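Local coordinates for transferrin (Manduca sexta, PDB 6WB6), which binds a single ferric ion per molecule together with a carbonate anion and carries iron as a secreted insect transport protein, at residues R112-Y124 with C195-A207. Residues are numbered along the deposited sequence; the frame is centred on the assembly and turned at random.
Sequences RSCHTGVNRNVGY and CDYPDNYSGYEGA. With FE (Fe (III) ion), chain E; CO3 (carbonate ion), chain G; CO3 (carbonate ion), chain F.
Gly203 N donates to Thr116 O at 2.7 Å, and Arg120 NH1 reaches Tyr197 OH at 3.1 Å with a nearly straight N-H...O angle of 170°. The same guanidinium serves the iron site: Arg120 NE hydrogen-bonds O1 of the chain G carbonate, at the guanidinium edge near that group's plane, at 2.7 Å. Thr116 OG1 and the backbone N of Val122 and Gly123 grip the other oxygens of this anion, which chelates the iron through O1 and O3. With Arg120 as N-cap of helix 121-131, this is the transferrin anion pocket at a helix N-terminus. Tyr204 OH binds the iron at 2.1 Å, joined by Tyr90 and the chain F carbonate. Bent at chi3 (62°), the Arg120 chain brings NH2 over one face of the Tyr204 ring, a cation-pi contact with CZ 4.7 Å from the ring centroid, 17° off its normal. A leucine in place of Arg120 would probably deprive carbonate O1 and Tyr197 OH of their guanidinium donors and that face of its cation. Val122 CG2 meets the Tyr204 ring edge at CE1 (3.8 Å). The contact sets strand 112-114 and helix 121-131 against helix 203-213; the Cys114-Cys210 disulfide ties strand to helix, and strand 218-222 pairs parallel with 112-114.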
loop_
_atom_site.group_PDB
_atom_site.type_symbol
_atom_site.label_atom_id
_atom_site.label_comp_id
_atom_site.label_asym_id
_atom_site.label_seq_id
_atom_site.Cartn_x
_atom_site.Cartn_y
_atom_site.Cartn_z
ATOM N N ARG A 112 15.960 4.874 -27.678
ATOM C CA ARG A 112 14.723 4.175 -27.384
ATOM C C ARG A 112 15.019 3.016 -26.433
ATOM O O ARG A 112 15.728 2.072 -26.801
ATOM C CB ARG A 112 14.081 3.676 -28.671
ATOM C CG ARG A 112 13.862 4.745 -29.741
ATOM C CD ARG A 112 13.122 4.122 -30.913
ATOM N NE ARG A 112 13.998 3.204 -31.632
ATOM C CZ ARG A 112 14.922 3.597 -32.497
ATOM N NH1 ARG A 112 15.055 4.890 -32.762
ATOM N NH2 ARG A 112 15.697 2.705 -33.099
ATOM N N SER A 113 14.446 3.079 -25.224
ATOM C CA SER A 113 14.829 2.245 -24.088
ATOM C C SER A 113 13.754 1.223 -23.754
ATOM O O SER A 113 12.563 1.526 -23.804
ATOM C CB SER A 113 15.088 3.105 -22.845
ATOM O OG SER A 113 13.913 3.763 -22.409
ATOM N N CYS A 114 14.192 0.013 -23.400
ATOM C CA CYS A 114 13.306 -1.107 -23.124
ATOM C C CYS A 114 13.484 -1.539 -21.680
ATOM O O CYS A 114 14.553 -2.025 -21.294
ATOM C CB CYS A 114 13.589 -2.283 -24.062
ATOM S SG CYS A 114 13.520 -1.905 -25.807
ATOM N N HIS A 115 12.420 -1.412 -20.904
ATOM C CA HIS A 115 12.460 -1.589 -19.470
ATOM C C HIS A 115 11.568 -2.756 -19.099
ATOM O O HIS A 115 10.584 -3.054 -19.785
ATOM C CB HIS A 115 11.978 -0.322 -18.727
ATOM C CG HIS A 115 12.836 0.887 -18.977
ATOM N ND1 HIS A 115 13.820 1.299 -18.106
ATOM C CD2 HIS A 115 12.876 1.749 -20.019
ATOM C CE1 HIS A 115 14.445 2.348 -18.606
ATOM N NE2 HIS A 115 13.874 2.658 -19.754
ATOM N N THR A 116 11.897 -3.398 -17.989
ATOM C CA THR A 116 11.033 -4.459 -17.485
ATOM C C THR A 116 9.684 -3.898 -17.089
ATOM O O THR A 116 8.634 -4.390 -17.516
ATOM C CB THR A 116 11.693 -5.140 -16.296
ATOM O OG1 THR A 116 11.891 -4.182 -15.250
ATOM C CG2 THR A 116 12.996 -5.709 -16.714
ATOM N N GLY A 117 9.698 -2.857 -16.269
ATOM C CA GLY A 117 8.477 -2.231 -15.829
ATOM C C GLY A 117 8.779 -1.314 -14.671
ATOM O O GLY A 117 9.866 -1.341 -14.095
ATOM N N VAL A 118 7.781 -0.512 -14.315
ATOM C CA VAL A 118 7.994 0.505 -13.293
ATOM C C VAL A 118 8.285 -0.138 -11.942
ATOM O O VAL A 118 7.726 -1.183 -11.578
ATOM C CB VAL A 118 6.792 1.458 -13.194
ATOM C CG1 VAL A 118 5.583 0.782 -12.579
ATOM C CG2 VAL A 118 7.195 2.703 -12.386
ATOM N N ASN A 119 9.156 0.515 -11.185
ATOM C CA ASN A 119 9.472 0.202 -9.803
ATOM C C ASN A 119 10.185 -1.123 -9.655
ATOM O O ASN A 119 10.275 -1.650 -8.554
ATOM C CB ASN A 119 8.219 0.213 -8.935
ATOM C CG ASN A 119 7.644 1.599 -8.791
ATOM O OD1 ASN A 119 8.383 2.566 -8.731
ATOM N ND2 ASN A 119 6.325 1.703 -8.767
ATOM N N ARG A 120 10.695 -1.673 -10.733
ATOM C CA ARG A 120 11.421 -2.930 -10.667
ATOM C C ARG A 120 12.919 -2.668 -10.601
ATOM O O ARG A 120 13.392 -1.562 -10.866
ATOM C CB ARG A 120 11.057 -3.800 -11.868
ATOM C CG ARG A 120 9.597 -4.251 -11.840
ATOM C CD ARG A 120 9.128 -5.015 -13.108
ATOM N NE ARG A 120 9.853 -6.257 -13.347
ATOM C CZ ARG A 120 9.414 -7.248 -14.130
ATOM N NH1 ARG A 120 8.234 -7.138 -14.745
ATOM N NH2 ARG A 120 10.162 -8.351 -14.306
ATOM N N ASN A 121 13.675 -3.700 -10.219
ATOM C CA ASN A 121 15.090 -3.482 -9.922
ATOM C C ASN A 121 15.978 -3.240 -11.139
ATOM O O ASN A 121 16.582 -2.170 -11.247
ATOM C CB ASN A 121 15.645 -4.657 -9.132
ATOM C CG ASN A 121 15.289 -4.567 -7.662
ATOM O OD1 ASN A 121 15.914 -3.823 -6.906
ATOM N ND2 ASN A 121 14.258 -5.285 -7.270
ATOM N N VAL A 122 16.132 -4.233 -12.022
ATOM C CA VAL A 122 17.115 -4.068 -13.090
ATOM C C VAL A 122 16.581 -3.120 -14.144
ATOM O O VAL A 122 17.355 -2.423 -14.819
ATOM C CB VAL A 122 17.512 -5.417 -13.733
ATOM C CG1 VAL A 122 17.936 -6.406 -12.665
ATOM C CG2 VAL A 122 16.363 -6.003 -14.605
ATOM N N GLY A 123 15.273 -3.072 -14.299
ATOM C CA GLY A 123 14.704 -2.285 -15.373
ATOM C C GLY A 123 14.296 -0.887 -15.002
ATOM O O GLY A 123 13.843 -0.142 -15.874
ATOM N N TYR A 124 14.447 -0.484 -13.742
ATOM C CA TYR A 124 14.001 0.850 -13.354
ATOM C C TYR A 124 14.789 1.480 -12.204
ATOM O O TYR A 124 15.441 2.518 -12.396
ATOM C CB TYR A 124 12.528 0.775 -13.001
ATOM C CG TYR A 124 11.857 2.082 -12.822
ATOM C CD1 TYR A 124 11.264 2.735 -13.898
ATOM C CD2 TYR A 124 11.787 2.673 -11.573
ATOM C CE1 TYR A 124 10.608 3.949 -13.724
ATOM C CE2 TYR A 124 11.142 3.898 -11.386
ATOM C CZ TYR A 124 10.555 4.529 -12.451
ATOM O OH TYR A 124 9.909 5.741 -12.240
ATOM N N CYS A 195 -0.137 0.303 -21.553
ATOM C CA CYS A 195 1.100 0.475 -20.794
ATOM C C CYS A 195 1.042 -0.299 -19.487
ATOM O O CYS A 195 1.512 0.172 -18.454
ATOM C CB CYS A 195 1.369 1.951 -20.498
ATOM S SG CYS A 195 3.121 2.429 -20.204
ATOM N N ASP A 196 0.420 -1.474 -19.519
ATOM C CA ASP A 196 0.329 -2.316 -18.336
ATOM C C ASP A 196 0.685 -3.749 -18.697
ATOM O O ASP A 196 0.752 -4.108 -19.866
ATOM C CB ASP A 196 -1.066 -2.268 -17.715
ATOM C CG ASP A 196 -1.028 -2.386 -16.176
ATOM O OD1 ASP A 196 0.028 -2.731 -15.617
ATOM O OD2 ASP A 196 -2.060 -2.129 -15.528
ATOM N N TYR A 197 0.940 -4.557 -17.672
ATOM C CA TYR A 197 1.023 -5.988 -17.868
ATOM C C TYR A 197 -0.356 -6.525 -18.252
ATOM O O TYR A 197 -1.380 -5.916 -17.917
ATOM C CB TYR A 197 1.507 -6.685 -16.593
ATOM C CG TYR A 197 2.799 -6.137 -16.069
ATOM C CD1 TYR A 197 3.984 -6.455 -16.670
ATOM C CD2 TYR A 197 2.825 -5.299 -14.972
ATOM C CE1 TYR A 197 5.159 -5.971 -16.208
ATOM C CE2 TYR A 197 3.997 -4.815 -14.491
ATOM C CZ TYR A 197 5.167 -5.152 -15.120
ATOM O OH TYR A 197 6.368 -4.699 -14.683
ATOM N N PRO A 198 -0.415 -7.623 -19.017
ATOM C CA PRO A 198 0.658 -8.272 -19.791
ATOM C C PRO A 198 1.017 -7.444 -21.008
ATOM O O PRO A 198 0.142 -6.858 -21.624
ATOM C CB PRO A 198 0.044 -9.614 -20.234
ATOM C CG PRO A 198 -1.271 -9.727 -19.506
ATOM C CD PRO A 198 -1.699 -8.322 -19.178
ATOM N N ASP A 199 2.294 -7.416 -21.358
ATOM C CA ASP A 199 2.746 -6.689 -22.534
ATOM C C ASP A 199 3.968 -7.418 -23.054
ATOM O O ASP A 199 4.984 -7.509 -22.360
ATOM C CB ASP A 199 3.084 -5.234 -22.222
ATOM C CG ASP A 199 3.428 -4.440 -23.468
ATOM O OD1 ASP A 199 4.535 -4.646 -24.023
ATOM O OD2 ASP A 199 2.585 -3.608 -23.882
ATOM N N ASN A 200 3.866 -7.934 -24.270
ATOM C CA ASN A 200 4.944 -8.738 -24.812
ATOM C C ASN A 200 6.297 -8.035 -24.828
ATOM O O ASN A 200 7.317 -8.710 -25.015
ATOM C CB ASN A 200 4.611 -9.156 -26.225
ATOM C CG ASN A 200 5.605 -10.127 -26.746
ATOM O OD1 ASN A 200 6.002 -11.034 -26.031
ATOM N ND2 ASN A 200 6.057 -9.921 -27.967
ATOM N N TYR A 201 6.344 -6.717 -24.626
ATOM C CA TYR A 201 7.597 -5.973 -24.654
ATOM C C TYR A 201 8.007 -5.455 -23.273
ATOM O O TYR A 201 8.835 -4.547 -23.175
ATOM C CB TYR A 201 7.485 -4.833 -25.672
ATOM C CG TYR A 201 7.407 -5.338 -27.106
ATOM C CD1 TYR A 201 8.115 -6.466 -27.499
ATOM C CD2 TYR A 201 6.612 -4.711 -28.049
ATOM C CE1 TYR A 201 8.042 -6.937 -28.783
ATOM C CE2 TYR A 201 6.543 -5.176 -29.335
ATOM C CZ TYR A 201 7.261 -6.295 -29.689
ATOM O OH TYR A 201 7.188 -6.757 -30.962
ATOM N N SER A 202 7.474 -6.041 -22.206
ATOM C CA SER A 202 7.788 -5.645 -20.844
ATOM C C SER A 202 8.335 -6.859 -20.118
ATOM O O SER A 202 8.354 -7.970 -20.649
ATOM C CB SER A 202 6.557 -5.067 -20.124
ATOM O OG SER A 202 5.577 -6.070 -19.932
ATOM N N GLY A 203 8.821 -6.638 -18.920
ATOM C CA GLY A 203 9.395 -7.735 -18.158
ATOM C C GLY A 203 10.791 -8.065 -18.673
ATOM O O GLY A 203 11.297 -7.454 -19.614
ATOM N N TYR A 204 11.441 -9.009 -18.005
ATOM C CA TYR A 204 12.845 -9.376 -18.309
ATOM C C TYR A 204 13.020 -9.849 -19.746
ATOM O O TYR A 204 13.957 -9.473 -20.331
ATOM C CB TYR A 204 13.381 -10.441 -17.364
ATOM C CG TYR A 204 13.291 -10.147 -15.889
ATOM C CD1 TYR A 204 14.129 -9.234 -15.281
ATOM C CD2 TYR A 204 12.413 -10.849 -15.110
ATOM C CE1 TYR A 204 14.076 -8.985 -13.930
ATOM C CE2 TYR A 204 12.359 -10.645 -13.762
ATOM C CZ TYR A 204 13.165 -9.694 -13.186
ATOM O OH TYR A 204 13.127 -9.596 -11.880
ATOM N N GLU A 205 12.124 -10.672 -20.231
ATOM C CA GLU A 205 12.237 -11.178 -21.591
ATOM C C GLU A 205 11.664 -10.202 -22.603
ATOM O O GLU A 205 12.254 -10.001 -23.656
ATOM C CB GLU A 205 11.516 -12.516 -21.730
ATOM C CG GLU A 205 11.950 -13.291 -22.944
ATOM C CD GLU A 205 11.348 -14.676 -22.976
ATOM O OE1 GLU A 205 10.861 -15.141 -21.914
ATOM O OE2 GLU A 205 11.368 -15.294 -24.062
ATOM N N GLY A 206 10.517 -9.588 -22.288
ATOM C CA GLY A 206 9.918 -8.629 -23.196
ATOM C C GLY A 206 10.809 -7.439 -23.478
ATOM O O GLY A 206 10.776 -6.876 -24.571
ATOM N N ALA A 207 11.630 -7.041 -22.514
ATOM C CA ALA A 207 12.566 -5.964 -22.792
ATOM C C ALA A 207 13.544 -6.361 -23.886
ATOM O O ALA A 207 13.907 -5.539 -24.721
ATOM C CB ALA A 207 13.322 -5.583 -21.529
HETATM FE FE FE E . 13.160 -7.845 -10.717
HETATM C C CO3 G . 13.373 -6.280 -12.390
HETATM O O1 CO3 G . 12.231 -6.899 -12.364
HETATM O O2 CO3 G . 13.450 -5.247 -13.148
HETATM O O3 CO3 G . 14.410 -6.635 -11.694
HETATM C C CO3 F . 11.255 -6.986 -9.263
HETATM O O1 CO3 F . 10.368 -6.500 -8.449
HETATM O O2 CO3 F . 11.092 -8.193 -9.847
HETATM O O3 CO3 F . 12.309 -6.225 -9.461
HETATM O O HOH W 1 10.763 -3.065 -22.596
HETATM O O HOH W 2 5.939 -3.076 -12.539
HETATM O O HOH W 3 9.302 -10.358 -16.249
#